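Local coordinates for Cgl0159-like domain-containing protein (PDB 3FOK) that is of unknown function but adopts a TIM-barrel fold, the (beta/alpha)8 scaffold on which many enzymes are built, at residues P3-S7 with L73-I78; A26-R32 with D139-D143; F45-H51 with T271-L277; R69-L73 with D93-L98. All blocks are in the same frame, centred on the assembly; numbering follows the deposited sequence.

Contact 1 of 4, residues P3-S7 with L73-I78; sequences PPIIS and LERMAI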
loop_
_atom_site.group_PDB
_atom_site.type_symbol
_atom_site.label_atom_id
_atom_site.label_comp_id
_atom_site.label_asym_id
_atom_site.label_seq_id
_atom_site.Cartn_x
_atom_site.Cartn_y
_atom_site.Cartn_z
ATOM N N PRO A 3 -45.701 -7.266 25.529
ATOM C CA PRO A 3 -44.653 -7.979 26.291
ATOM C C PRO A 3 -43.368 -7.994 25.466
ATOM O O PRO A 3 -43.370 -8.409 24.304
ATOM C CB PRO A 3 -45.165 -9.388 26.517
ATOM C CG PRO A 3 -45.992 -9.593 25.256
ATOM C CD PRO A 3 -46.685 -8.234 25.010
ATOM N N PRO A 4 -42.250 -7.547 26.060
ATOM C CA PRO A 4 -40.956 -7.507 25.373
ATOM C C PRO A 4 -40.436 -8.881 24.969
ATOM O O PRO A 4 -40.646 -9.867 25.675
ATOM C CB PRO A 4 -40.053 -6.832 26.396
ATOM C CG PRO A 4 -40.609 -7.339 27.690
ATOM C CD PRO A 4 -42.099 -7.170 27.476
ATOM N N ILE A 5 -39.759 -8.941 23.827
ATOM C CA ILE A 5 -39.200 -10.196 23.349
ATOM C C ILE A 5 -37.934 -10.520 24.142
ATOM O O ILE A 5 -37.610 -11.687 24.355
ATOM C CB ILE A 5 -38.849 -10.120 21.850
ATOM C CG1 ILE A 5 -40.108 -9.829 21.028
ATOM C CG2 ILE A 5 -38.219 -11.433 21.394
ATOM C CD1 ILE A 5 -41.090 -10.989 20.943
ATOM N N ILE A 6 -37.225 -9.486 24.588
ATOM C CA ILE A 6 -36.002 -9.695 25.359
ATOM C C ILE A 6 -36.152 -9.211 26.796
ATOM O O ILE A 6 -36.218 -8.011 27.056
ATOM C CB ILE A 6 -34.798 -8.965 24.732
ATOM C CG1 ILE A 6 -34.668 -9.341 23.257
ATOM C CG2 ILE A 6 -33.524 -9.345 25.476
ATOM C CD1 ILE A 6 -33.518 -8.657 22.543
ATOM N N SER A 7 -36.203 -10.154 27.726
ATOM C CA SER A 7 -36.344 -9.830 29.141
ATOM C C SER A 7 -35.050 -9.250 29.684
ATOM O O SER A 7 -33.963 -9.598 29.225
ATOM C CB SER A 7 -36.688 -11.084 29.942
ATOM O OG SER A 7 -35.590 -11.982 29.970
ATOM N N LEU A 73 -32.097 -3.442 19.787
ATOM C CA LEU A 73 -32.182 -4.895 19.818
ATOM C C LEU A 73 -33.616 -5.369 20.044
ATOM O O LEU A 73 -34.051 -6.343 19.429
ATOM C CB LEU A 73 -31.252 -5.457 20.900
ATOM C CG LEU A 73 -29.746 -5.320 20.620
ATOM C CD1 LEU A 73 -28.941 -5.788 21.825
ATOM C CD2 LEU A 73 -29.382 -6.132 19.389
ATOM N N GLU A 74 -34.352 -4.683 20.915
ATOM C CA GLU A 74 -35.739 -5.052 21.188
ATOM C C GLU A 74 -36.568 -4.898 19.919
ATOM O O GLU A 74 -37.299 -5.806 19.522
ATOM C CB GLU A 74 -36.336 -4.159 22.282
ATOM C CG GLU A 74 -36.803 -4.901 23.532
ATOM C CD GLU A 74 -37.804 -6.007 23.238
ATOM O OE1 GLU A 74 -38.893 -5.716 22.695
ATOM O OE2 GLU A 74 -37.499 -7.175 23.555
ATOM N N ARG A 75 -36.449 -3.738 19.285
ATOM C CA ARG A 75 -37.188 -3.463 18.062
ATOM C C ARG A 75 -36.833 -4.499 16.998
ATOM O O ARG A 75 -37.673 -4.884 16.192
ATOM C CB ARG A 75 -36.871 -2.045 17.581
ATOM C CG ARG A 75 -37.045 -1.001 18.682
ATOM C CD ARG A 75 -36.618 0.385 18.240
ATOM N NE ARG A 75 -37.702 1.113 17.595
ATOM C CZ ARG A 75 -38.553 1.911 18.232
ATOM N NH1 ARG A 75 -38.446 2.097 19.539
ATOM N NH2 ARG A 75 -39.519 2.520 17.558
HETATM N N MSE A 76 -35.585 -4.956 17.016
HETATM C CA MSE A 76 -35.121 -5.963 16.069
HETATM C C MSE A 76 -35.757 -7.309 16.406
HETATM O O MSE A 76 -36.250 -8.014 15.524
HETATM C CB MSE A 76 -33.592 -6.091 16.121
HETATM C CG MSE A 76 -32.876 -5.652 14.848
HETATM SE SE MSE A 76 -33.404 -6.662 13.285
HETATM C CE MSE A 76 -35.013 -5.699 12.870
ATOM N N ALA A 77 -35.741 -7.656 17.691
ATOM C CA ALA A 77 -36.314 -8.912 18.158
ATOM C C ALA A 77 -37.780 -9.002 17.752
ATOM O O ALA A 77 -38.254 -10.062 17.339
ATOM C CB ALA A 77 -36.183 -9.013 19.666
ATOM N N ILE A 78 -38.493 -7.886 17.871
ATOM C CA ILE A 78 -39.902 -7.844 17.507
ATOM C C ILE A 78 -40.054 -8.142 16.021
ATOM O O ILE A 78 -40.829 -9.015 15.627
ATOM C CB ILE A 78 -40.515 -6.459 17.810
ATOM C CG1 ILE A 78 -40.571 -6.238 19.324
ATOM C CG2 ILE A 78 -41.906 -6.355 17.198
ATOM C CD1 ILE A 78 -41.086 -4.871 19.726
#
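Glu74 reaches off helix 69-81 to meet the chain of Ile5 and Ile6 in the N-terminal arm. Its CB and CG serve as a spacer, and a bend at chi2 (-55°) swings the acid toward the arm. CD is the first atom to come near, 3.6 Å from Ile5 N. Glu74 OE1 lies 3.5 Å from Ile5 N, with Pro4 CA just beyond. OE2 does the binding: Ile6 N donates to Glu74 OE2 over 2.5 Å with an N-H...O angle of 153°, meeting the oxygen nearly along its C-O axis. That length is short for such a bond and is best read as approximate. Ile5 N also lies close, 2.9 Å from Glu74 OE2.

Apolar packing flanks the carboxylate. Ile5 brings CG2 to within 3.6 Å of Ala77 CB, while its CG1 branch crosses CG1 of Ile78 at 4.0 Å. Ile6 runs past Glu74 in the opposite sense; with chi2 near 180° its extended tip, CD1, arrives 3.9 Å from Ala77 CB and also near the Leu73 carbonyl. Ala77 thus receives both isoleucines on its methyl.

Phe11 of helix 8-20 and Leu103 also touch Ile6. Directly after it, Ser7 is the N-cap of helix 8-20, its OG bonded to Ser10 N. The contact therefore fastens an N-terminal extension, just before its first helix, onto an outer helix of the TIM barrel.

Contact 2 of 4, residues A26-R32 with D139-D143; sequences AERFKQR and DRGVD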
loop_
_atom_site.group_PDB
_atom_site.type_symbol
_atom_site.label_atom_id
_atom_site.label_comp_id
_atom_site.label_asym_id
_atom_site.label_seq_id
_atom_site.Cartn_x
_atom_site.Cartn_y
_atom_site.Cartn_z
ATOM N N ALA A 26 -19.444 -17.065 19.462
ATOM C CA ALA A 26 -19.165 -17.816 18.245
ATOM C C ALA A 26 -19.813 -19.197 18.275
ATOM O O ALA A 26 -20.320 -19.673 17.259
ATOM C CB ALA A 26 -17.659 -17.953 18.050
ATOM N N GLU A 27 -19.803 -19.836 19.441
ATOM C CA GLU A 27 -20.385 -21.164 19.575
ATOM C C GLU A 27 -21.887 -21.144 19.305
ATOM O O GLU A 27 -22.392 -21.959 18.535
ATOM C CB GLU A 27 -20.098 -21.730 20.967
ATOM C CG GLU A 27 -20.232 -23.246 21.050
ATOM C CD GLU A 27 -19.547 -23.835 22.275
ATOM O OE1 GLU A 27 -18.360 -23.510 22.505
ATOM O OE2 GLU A 27 -20.187 -24.628 23.001
ATOM N N ARG A 28 -22.602 -20.216 19.932
ATOM C CA ARG A 28 -24.041 -20.112 19.723
ATOM C C ARG A 28 -24.339 -19.731 18.284
ATOM O O ARG A 28 -25.373 -20.099 17.729
ATOM C CB ARG A 28 -24.644 -19.070 20.666
ATOM C CG ARG A 28 -25.014 -19.616 22.034
ATOM C CD ARG A 28 -25.250 -18.499 23.033
ATOM N NE ARG A 28 -25.808 -19.002 24.283
ATOM C CZ ARG A 28 -27.083 -19.351 24.442
ATOM N NH1 ARG A 28 -27.934 -19.244 23.425
ATOM N NH2 ARG A 28 -27.506 -19.809 25.616
ATOM N N PHE A 29 -23.415 -19.000 17.680
ATOM C CA PHE A 29 -23.577 -18.562 16.302
ATOM C C PHE A 29 -23.538 -19.755 15.351
ATOM O O PHE A 29 -24.332 -19.843 14.419
ATOM C CB PHE A 29 -22.459 -17.582 15.934
ATOM C CG PHE A 29 -22.828 -16.619 14.847
ATOM C CD1 PHE A 29 -23.384 -17.068 13.656
ATOM C CD2 PHE A 29 -22.609 -15.256 15.014
ATOM C CE1 PHE A 29 -23.720 -16.174 12.642
ATOM C CE2 PHE A 29 -22.941 -14.352 14.007
ATOM C CZ PHE A 29 -23.498 -14.813 12.818
ATOM N N LYS A 30 -22.614 -20.675 15.599
ATOM C CA LYS A 30 -22.462 -21.847 14.749
ATOM C C LYS A 30 -23.491 -22.952 14.997
ATOM O O LYS A 30 -23.738 -23.779 14.118
ATOM C CB LYS A 30 -21.037 -22.390 14.883
ATOM C CG LYS A 30 -19.985 -21.371 14.447
ATOM C CD LYS A 30 -18.561 -21.903 14.566
ATOM C CE LYS A 30 -17.558 -20.869 14.060
ATOM N NZ LYS A 30 -16.153 -21.368 14.106
ATOM N N GLN A 31 -24.093 -22.965 16.183
ATOM C CA GLN A 31 -25.105 -23.968 16.506
ATOM C C GLN A 31 -26.457 -23.520 15.967
ATOM O O GLN A 31 -27.466 -24.207 16.094
ATOM C CB GLN A 31 -25.178 -24.169 18.018
ATOM C CG GLN A 31 -24.073 -25.058 18.552
ATOM C CD GLN A 31 -23.959 -25.007 20.059
ATOM O OE1 GLN A 31 -24.945 -24.774 20.763
ATOM N NE2 GLN A 31 -22.752 -25.244 20.566
ATOM N N ARG A 32 -26.441 -22.346 15.353
ATOM C CA ARG A 32 -27.607 -21.715 14.755
ATOM C C ARG A 32 -28.231 -22.586 13.664
ATOM O O ARG A 32 -27.525 -23.167 12.842
ATOM C CB ARG A 32 -27.159 -20.373 14.169
ATOM C CG ARG A 32 -28.205 -19.544 13.474
ATOM C CD ARG A 32 -27.586 -18.211 13.068
ATOM N NE ARG A 32 -26.855 -18.272 11.807
ATOM C CZ ARG A 32 -27.423 -18.096 10.620
ATOM N NH1 ARG A 32 -28.722 -17.847 10.544
ATOM N NH2 ARG A 32 -26.701 -18.163 9.511
ATOM N N ASP A 139 -16.659 -18.324 7.856
ATOM C CA ASP A 139 -16.388 -19.026 9.105
ATOM C C ASP A 139 -17.571 -19.034 10.068
ATOM O O ASP A 139 -17.869 -20.047 10.698
ATOM C CB ASP A 139 -15.195 -18.392 9.817
ATOM C CG ASP A 139 -15.019 -18.918 11.233
ATOM O OD1 ASP A 139 -14.647 -20.104 11.391
ATOM O OD2 ASP A 139 -15.264 -18.149 12.190
ATOM N N ARG A 140 -18.246 -17.898 10.172
ATOM C CA ARG A 140 -19.373 -17.748 11.084
ATOM C C ARG A 140 -20.669 -18.336 10.544
ATOM O O ARG A 140 -21.549 -18.733 11.311
ATOM C CB ARG A 140 -19.589 -16.269 11.386
ATOM C CG ARG A 140 -20.039 -15.993 12.788
ATOM C CD ARG A 140 -18.908 -16.195 13.763
ATOM N NE ARG A 140 -19.006 -15.231 14.852
ATOM C CZ ARG A 140 -18.026 -14.964 15.708
ATOM N NH1 ARG A 140 -16.859 -15.596 15.611
ATOM N NH2 ARG A 140 -18.210 -14.045 16.652
ATOM N N GLY A 141 -20.791 -18.372 9.223
ATOM C CA GLY A 141 -21.991 -18.911 8.623
ATOM C C GLY A 141 -23.009 -17.862 8.223
ATOM O O GLY A 141 -24.183 -18.190 8.056
ATOM N N VAL A 142 -22.598 -16.603 8.079
ATOM C CA VAL A 142 -23.568 -15.597 7.666
ATOM C C VAL A 142 -23.919 -16.000 6.236
ATOM O O VAL A 142 -23.086 -16.541 5.511
ATOM C CB VAL A 142 -22.999 -14.156 7.686
ATOM C CG1 VAL A 142 -22.170 -13.932 8.940
ATOM C CG2 VAL A 142 -22.214 -13.898 6.437
ATOM N N ASP A 143 -25.148 -15.724 5.829
ATOM C CA ASP A 143 -25.619 -16.124 4.512
ATOM C C ASP A 143 -25.461 -15.133 3.373
ATOM O O ASP A 143 -25.477 -15.522 2.205
ATOM C CB ASP A 143 -27.106 -16.489 4.596
ATOM C CG ASP A 143 -27.447 -17.289 5.842
ATOM O OD1 ASP A 143 -27.592 -16.685 6.931
ATOM O OD2 ASP A 143 -27.563 -18.528 5.729
HETATM O O HOH W 1 -24.426 -19.682 11.460
#
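One face of the Phe29 ring takes Arg140 CG, 3.3 Å from the ring centroid and 5° off the normal, a CH-pi contact. A bound water lies at the ring edge, in its plane. Ala26 CB rests over one face of the Arg140 guanidinium, 3.5 Å from Arg140 NH1, and Phe29 CD2 sits at that group's edge. At the edge of the Arg32 guanidinium, NH2 donates to Gly141 O (2.9 Å), which lies in the guanidinium plane while the donor stands above the carbonyl plane. The same NH2 forms a salt bridge with Asp143 OD1 (3.1 Å), met on the syn side but well out of the carboxylate plane, and tilted from the guanidinium plane. A bend at chi3 (83°) brings the group there, and the water, 2.8 Å from Arg32 NE, links it to Arg140 O. Lys30 adds a weak salt bridge to Asp139.

Outside the pair, Arg32 NH1 bonds the carbonyls of Leu104 and Lys107, Asp143 OD1 accepts from Val109 N, and Arg140 NH1 pairs with Asp215 of the second subunit. Phe29, Lys30 and Arg32 tie the end of helix 23-30 and the residues just after it to the turn between helix 134-140 and strand 144-151, beside helix 92-100 and strand 108-112.

Contact 3 of 4, residues F45-H51 with T271-L277; sequences FIVAADH and TVGRTLL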
loop_
_atom_site.group_PDB
_atom_site.type_symbol
_atom_site.label_atom_id
_atom_site.label_comp_id
_atom_site.label_asym_id
_atom_site.label_seq_id
_atom_site.Cartn_x
_atom_site.Cartn_y
_atom_site.Cartn_z
ATOM N N PHE A 45 -37.297 -11.008 2.583
ATOM C CA PHE A 45 -37.602 -9.808 3.361
ATOM C C PHE A 45 -36.608 -9.726 4.510
ATOM O O PHE A 45 -36.613 -10.564 5.413
ATOM C CB PHE A 45 -39.040 -9.857 3.890
ATOM C CG PHE A 45 -39.382 -8.751 4.860
ATOM C CD1 PHE A 45 -38.814 -7.484 4.736
ATOM C CD2 PHE A 45 -40.296 -8.973 5.885
ATOM C CE1 PHE A 45 -39.154 -6.457 5.621
ATOM C CE2 PHE A 45 -40.642 -7.958 6.768
ATOM C CZ PHE A 45 -40.069 -6.696 6.636
ATOM N N ILE A 46 -35.754 -8.708 4.463
ATOM C CA ILE A 46 -34.718 -8.524 5.468
ATOM C C ILE A 46 -34.775 -7.159 6.147
ATOM O O ILE A 46 -34.946 -6.132 5.485
ATOM C CB ILE A 46 -33.336 -8.726 4.815
ATOM C CG1 ILE A 46 -33.179 -10.198 4.432
ATOM C CG2 ILE A 46 -32.223 -8.270 5.754
ATOM C CD1 ILE A 46 -31.950 -10.498 3.616
ATOM N N VAL A 47 -34.635 -7.154 7.471
ATOM C CA VAL A 47 -34.661 -5.909 8.223
ATOM C C VAL A 47 -33.225 -5.447 8.472
ATOM O O VAL A 47 -32.393 -6.207 8.964
ATOM C CB VAL A 47 -35.390 -6.080 9.569
ATOM C CG1 VAL A 47 -35.752 -4.716 10.124
ATOM C CG2 VAL A 47 -36.640 -6.930 9.384
ATOM N N ALA A 48 -32.948 -4.193 8.131
ATOM C CA ALA A 48 -31.610 -3.623 8.264
ATOM C C ALA A 48 -31.369 -2.758 9.497
ATOM O O ALA A 48 -32.228 -1.972 9.904
ATOM C CB ALA A 48 -31.285 -2.822 7.013
ATOM N N ALA A 49 -30.174 -2.888 10.066
ATOM C CA ALA A 49 -29.791 -2.123 11.246
ATOM C C ALA A 49 -28.280 -1.912 11.316
ATOM O O ALA A 49 -27.683 -2.015 12.384
ATOM C CB ALA A 49 -30.281 -2.828 12.507
ATOM N N ASP A 50 -27.660 -1.604 10.184
ATOM C CA ASP A 50 -26.215 -1.382 10.162
ATOM C C ASP A 50 -25.856 0.103 10.116
ATOM O O ASP A 50 -24.700 0.461 9.868
ATOM C CB ASP A 50 -25.567 -2.101 8.965
ATOM C CG ASP A 50 -26.055 -1.579 7.628
ATOM O OD1 ASP A 50 -25.328 -1.747 6.629
ATOM O OD2 ASP A 50 -27.166 -1.014 7.569
ATOM N N HIS A 51 -26.840 0.962 10.371
ATOM C CA HIS A 51 -26.628 2.406 10.336
ATOM C C HIS A 51 -25.749 2.982 11.455
ATOM O O HIS A 51 -24.876 3.813 11.197
ATOM C CB HIS A 51 -27.973 3.138 10.355
ATOM C CG HIS A 51 -29.012 2.520 9.478
ATOM N ND1 HIS A 51 -29.591 1.301 9.756
ATOM C CD2 HIS A 51 -29.591 2.959 8.333
ATOM C CE1 HIS A 51 -30.482 1.015 8.823
ATOM N NE2 HIS A 51 -30.501 2.007 7.949
ATOM N N THR A 271 -35.277 -5.008 1.822
ATOM C CA THR A 271 -34.182 -4.952 2.788
ATOM C C THR A 271 -34.312 -3.538 3.336
ATOM O O THR A 271 -33.568 -2.628 2.958
ATOM C CB THR A 271 -32.793 -5.137 2.137
ATOM O OG1 THR A 271 -32.691 -6.456 1.585
ATOM C CG2 THR A 271 -31.695 -4.963 3.181
ATOM N N VAL A 272 -35.292 -3.372 4.219
ATOM C CA VAL A 272 -35.617 -2.088 4.821
ATOM C C VAL A 272 -35.252 -2.001 6.297
ATOM O O VAL A 272 -35.328 -2.990 7.024
ATOM C CB VAL A 272 -37.126 -1.808 4.655
ATOM C CG1 VAL A 272 -37.508 -0.517 5.355
ATOM C CG2 VAL A 272 -37.471 -1.741 3.177
ATOM N N GLY A 273 -34.875 -0.804 6.738
ATOM C CA GLY A 273 -34.504 -0.617 8.126
ATOM C C GLY A 273 -35.189 0.546 8.823
ATOM O O GLY A 273 -36.182 0.359 9.529
ATOM N N ARG A 274 -34.651 1.747 8.626
ATOM C CA ARG A 274 -35.169 2.965 9.248
ATOM C C ARG A 274 -36.699 3.045 9.359
ATOM O O ARG A 274 -37.231 3.358 10.420
ATOM C CB ARG A 274 -34.661 4.198 8.486
ATOM C CG ARG A 274 -33.155 4.214 8.164
ATOM C CD ARG A 274 -32.876 3.853 6.695
ATOM N NE ARG A 274 -33.112 2.440 6.387
ATOM C CZ ARG A 274 -33.071 1.920 5.167
ATOM N NH1 ARG A 274 -32.810 2.685 4.128
ATOM N NH2 ARG A 274 -33.280 0.632 4.989
ATOM N N THR A 275 -37.403 2.763 8.266
ATOM C CA THR A 275 -38.864 2.844 8.244
ATOM C C THR A 275 -39.647 1.791 9.033
ATOM O O THR A 275 -40.666 2.110 9.649
ATOM C CB THR A 275 -39.376 2.856 6.785
ATOM O OG1 THR A 275 -39.220 4.172 6.242
ATOM C CG2 THR A 275 -40.838 2.447 6.711
ATOM N N LEU A 276 -39.172 0.550 9.022
ATOM C CA LEU A 276 -39.849 -0.538 9.718
ATOM C C LEU A 276 -39.583 -0.533 11.223
ATOM O O LEU A 276 -40.462 -0.875 12.017
ATOM C CB LEU A 276 -39.440 -1.872 9.088
ATOM C CG LEU A 276 -39.708 -1.913 7.578
ATOM C CD1 LEU A 276 -39.165 -3.204 6.995
ATOM C CD2 LEU A 276 -41.201 -1.777 7.305
ATOM N N LEU A 277 -38.363 -0.171 11.606
ATOM C CA LEU A 277 -37.991 -0.059 13.016
ATOM C C LEU A 277 -38.135 1.443 13.191
ATOM O O LEU A 277 -37.801 2.189 12.278
ATOM C CB LEU A 277 -36.527 -0.437 13.228
ATOM C CG LEU A 277 -35.987 -1.766 12.700
ATOM C CD1 LEU A 277 -34.469 -1.710 12.679
ATOM C CD2 LEU A 277 -36.481 -2.918 13.562
#
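Ile46 pairs with Thr271, and Val47 with Val272, as neighbours in two parallel strands. Ala48 N donates to Val272 O at 2.9 Å with an angle of 164°, whereas the bond from Val272 N to Ile46 O is weak. CA-H...O contacts supplement the ladder, Thr271 CA lying 3.0 Å from Ile46 O and Val47 CA 3.2 Å from Val272 O. At Gly273 the second strand turns away; Gly273 CA is 3.2 Å from Ala48 O, and the lack of a side chain permits this close passage.

Val47 points to the helix layer: its CG1, anti to the backbone N (chi1 -163°), packs 3.9 Å from Leu277 CG, and Met76 of helix 69-81 lies against both residues. Leu276 CD1 meets the edge of the Phe45 ring in its plane, 3.5 Å from Phe45 CE1. Past the strand ends the bent Arg274 chain crosses His51 at about a right angle; His51 NE2 and Arg274 NE approach to 3.1 Å, but the angle is too poor for a hydrogen bond, and Arg274 CG and CD come up to the NE2 and CD2 atoms of the ring.

Strands 44-48 and 267-272 are the first and last of the eight barrel strands, so this pairing closes the TIM barrel. His51 and Arg274 lie at the C-terminal ends of the strands, where TIM-barrel enzymes carry their active sites.

Contact 4 of 4, residues R69-L73 with D93-L98; sequences RYELL and DIIDDL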
loop_
_atom_site.group_PDB
_atom_site.type_symbol
_atom_site.label_atom_id
_atom_site.label_comp_id
_atom_site.label_asym_id
_atom_site.label_seq_id
_atom_site.Cartn_x
_atom_site.Cartn_y
_atom_site.Cartn_z
ATOM N N ARG A 69 -28.850 1.116 22.159
ATOM C CA ARG A 69 -28.659 -0.215 21.605
ATOM C C ARG A 69 -29.629 -1.259 22.153
ATOM O O ARG A 69 -30.017 -2.187 21.435
ATOM C CB ARG A 69 -27.211 -0.665 21.829
ATOM C CG ARG A 69 -26.884 -2.044 21.269
ATOM C CD ARG A 69 -27.077 -2.130 19.749
ATOM N NE ARG A 69 -25.848 -1.879 18.993
ATOM C CZ ARG A 69 -25.544 -0.725 18.406
ATOM N NH1 ARG A 69 -26.377 0.308 18.480
ATOM N NH2 ARG A 69 -24.408 -0.608 17.728
ATOM N N TYR A 70 -30.027 -1.120 23.414
ATOM C CA TYR A 70 -30.956 -2.077 24.003
ATOM C C TYR A 70 -32.324 -1.999 23.337
ATOM O O TYR A 70 -32.961 -3.023 23.098
ATOM C CB TYR A 70 -31.073 -1.843 25.505
ATOM C CG TYR A 70 -29.828 -2.255 26.255
ATOM C CD1 TYR A 70 -29.614 -3.587 26.611
ATOM C CD2 TYR A 70 -28.838 -1.321 26.566
ATOM C CE1 TYR A 70 -28.441 -3.976 27.259
ATOM C CE2 TYR A 70 -27.669 -1.700 27.207
ATOM C CZ TYR A 70 -27.474 -3.025 27.550
ATOM O OH TYR A 70 -26.310 -3.398 28.179
ATOM N N GLU A 71 -32.774 -0.788 23.025
ATOM C CA GLU A 71 -34.066 -0.631 22.366
ATOM C C GLU A 71 -33.942 -1.077 20.917
ATOM O O GLU A 71 -34.878 -1.632 20.352
ATOM C CB GLU A 71 -34.538 0.823 22.397
ATOM C CG GLU A 71 -34.621 1.439 23.773
ATOM C CD GLU A 71 -35.408 2.737 23.773
ATOM O OE1 GLU A 71 -35.405 3.435 22.734
ATOM O OE2 GLU A 71 -36.018 3.065 24.815
ATOM N N LEU A 72 -32.783 -0.827 20.318
ATOM C CA LEU A 72 -32.552 -1.219 18.935
ATOM C C LEU A 72 -32.717 -2.730 18.850
ATOM O O LEU A 72 -33.398 -3.240 17.964
ATOM C CB LEU A 72 -31.139 -0.834 18.491
ATOM C CG LEU A 72 -30.879 -0.641 16.989
ATOM C CD1 LEU A 72 -29.381 -0.694 16.737
ATOM C CD2 LEU A 72 -31.577 -1.718 16.172
ATOM N N LEU A 73 -32.097 -3.442 19.787
ATOM C CA LEU A 73 -32.182 -4.895 19.818
ATOM C C LEU A 73 -33.616 -5.369 20.044
ATOM O O LEU A 73 -34.051 -6.343 19.429
ATOM C CB LEU A 73 -31.252 -5.457 20.900
ATOM C CG LEU A 73 -29.746 -5.320 20.620
ATOM C CD1 LEU A 73 -28.941 -5.788 21.825
ATOM C CD2 LEU A 73 -29.382 -6.132 19.389
ATOM N N ASP A 93 -21.224 -6.363 15.509
ATOM C CA ASP A 93 -21.662 -6.145 16.890
ATOM C C ASP A 93 -23.165 -6.357 17.087
ATOM O O ASP A 93 -23.605 -6.771 18.160
ATOM C CB ASP A 93 -21.277 -4.741 17.352
ATOM C CG ASP A 93 -21.997 -3.658 16.574
ATOM O OD1 ASP A 93 -21.795 -3.572 15.340
ATOM O OD2 ASP A 93 -22.769 -2.894 17.198
ATOM N N ILE A 94 -23.946 -6.069 16.050
ATOM C CA ILE A 94 -25.395 -6.240 16.100
ATOM C C ILE A 94 -25.758 -7.715 15.934
ATOM O O ILE A 94 -26.600 -8.247 16.660
ATOM C CB ILE A 94 -26.096 -5.422 14.975
ATOM C CG1 ILE A 94 -25.906 -3.920 15.222
ATOM C CG2 ILE A 94 -27.587 -5.758 14.921
ATOM C CD1 ILE A 94 -26.674 -3.383 16.417
ATOM N N ILE A 95 -25.110 -8.375 14.980
ATOM C CA ILE A 95 -25.385 -9.781 14.730
ATOM C C ILE A 95 -24.968 -10.675 15.896
ATOM O O ILE A 95 -25.708 -11.585 16.269
ATOM C CB ILE A 95 -24.707 -10.259 13.430
ATOM C CG1 ILE A 95 -25.273 -9.478 12.245
ATOM C CG2 ILE A 95 -24.935 -11.746 13.231
ATOM C CD1 ILE A 95 -26.790 -9.535 12.128
ATOM N N ASP A 96 -23.800 -10.421 16.479
ATOM C CA ASP A 96 -23.357 -11.238 17.602
ATOM C C ASP A 96 -24.366 -11.177 18.750
ATOM O O ASP A 96 -24.732 -12.216 19.300
ATOM C CB ASP A 96 -21.967 -10.811 18.094
ATOM C CG ASP A 96 -20.868 -11.075 17.064
ATOM O OD1 ASP A 96 -20.994 -12.040 16.276
ATOM O OD2 ASP A 96 -19.867 -10.327 17.049
ATOM N N ASP A 97 -24.829 -9.981 19.113
ATOM C CA ASP A 97 -25.805 -9.885 20.193
ATOM C C ASP A 97 -27.022 -10.739 19.852
ATOM O O ASP A 97 -27.371 -11.654 20.596
ATOM C CB ASP A 97 -26.238 -8.437 20.434
ATOM C CG ASP A 97 -25.142 -7.597 21.067
ATOM O OD1 ASP A 97 -24.303 -8.164 21.800
ATOM O OD2 ASP A 97 -25.126 -6.364 20.843
ATOM N N LEU A 98 -27.657 -10.449 18.719
ATOM C CA LEU A 98 -28.826 -11.208 18.293
ATOM C C LEU A 98 -28.537 -12.708 18.275
ATOM O O LEU A 98 -29.402 -13.515 18.605
ATOM C CB LEU A 98 -29.281 -10.757 16.904
ATOM C CG LEU A 98 -29.924 -9.373 16.770
ATOM C CD1 LEU A 98 -30.147 -9.046 15.298
ATOM C CD2 LEU A 98 -31.243 -9.346 17.532
#
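Arg69 and Ile94 meet where two consecutive outer helices of the TIM barrel, 69-81 and 92-100, pack with strand 87-90 between them in the chain. The short segments cross at -64° with their axes 11.4 Å apart, so side chains rather than backbones bridge the gap.

The polar link is one salt bridge. Arg69 NH2 donates to Asp93 OD2 over 2.9 Å in a nearly straight bond (169°), with the oxygen in the guanidinium plane and approached nearly along its C-O axis. The other oxygen, Asp93 OD1, is held by Thr91 OG1, so both oxygens of the carboxylate have a partner.

A methyl also packs on the charged flat group: Ile94 CD1 lies over one face of the Arg69 guanidinium, modelled tightly at 3.1 Å from Arg69 NE. Arg69 reaches it by bends at chi2 and chi3.

Two apolar pairs complete the interface. The same Ile94 CD1 meets Leu72 CD1 at 3.8 Å. One turn further along helix 69-81 from Arg69, Leu73 CD2 reaches Leu98 CD2 at 4.2 Å.

Asp97, though beside Leu73, turns its charge to other partners: OD1 forms a salt bridge with Arg18 of helix 8-20, and OD2 a weak hydrogen bond with Thr237 of the second subunit. Both Leu73 methyls rest on the Asp97 methylene, CD1 and CD2 of Leu73 each 4.0 Å from Asp97 CB.

Helix 69-81 is the common element: contacts 1 and 4 both use it and share Leu73, their centres about 10 Å apart. Its selenomethionine, Met76, leads inward to Val47 and Leu277 of contact 3, the most central of the four at about 6 Å from the chain centre. Contacts 1 and 2, about 21 Å apart between centres, do not touch; each joins an N-terminal element preceding strand 44-48 to the barrel. Contact 4 is nested in sequence within the loops closed by contacts 2 and 3, and through Ile95 and Asp96 it touches contact 2. Together they connect barrel closure, outer helices and N-terminal extension, with contacts 1, 2 and 4 also bordering a second subunit.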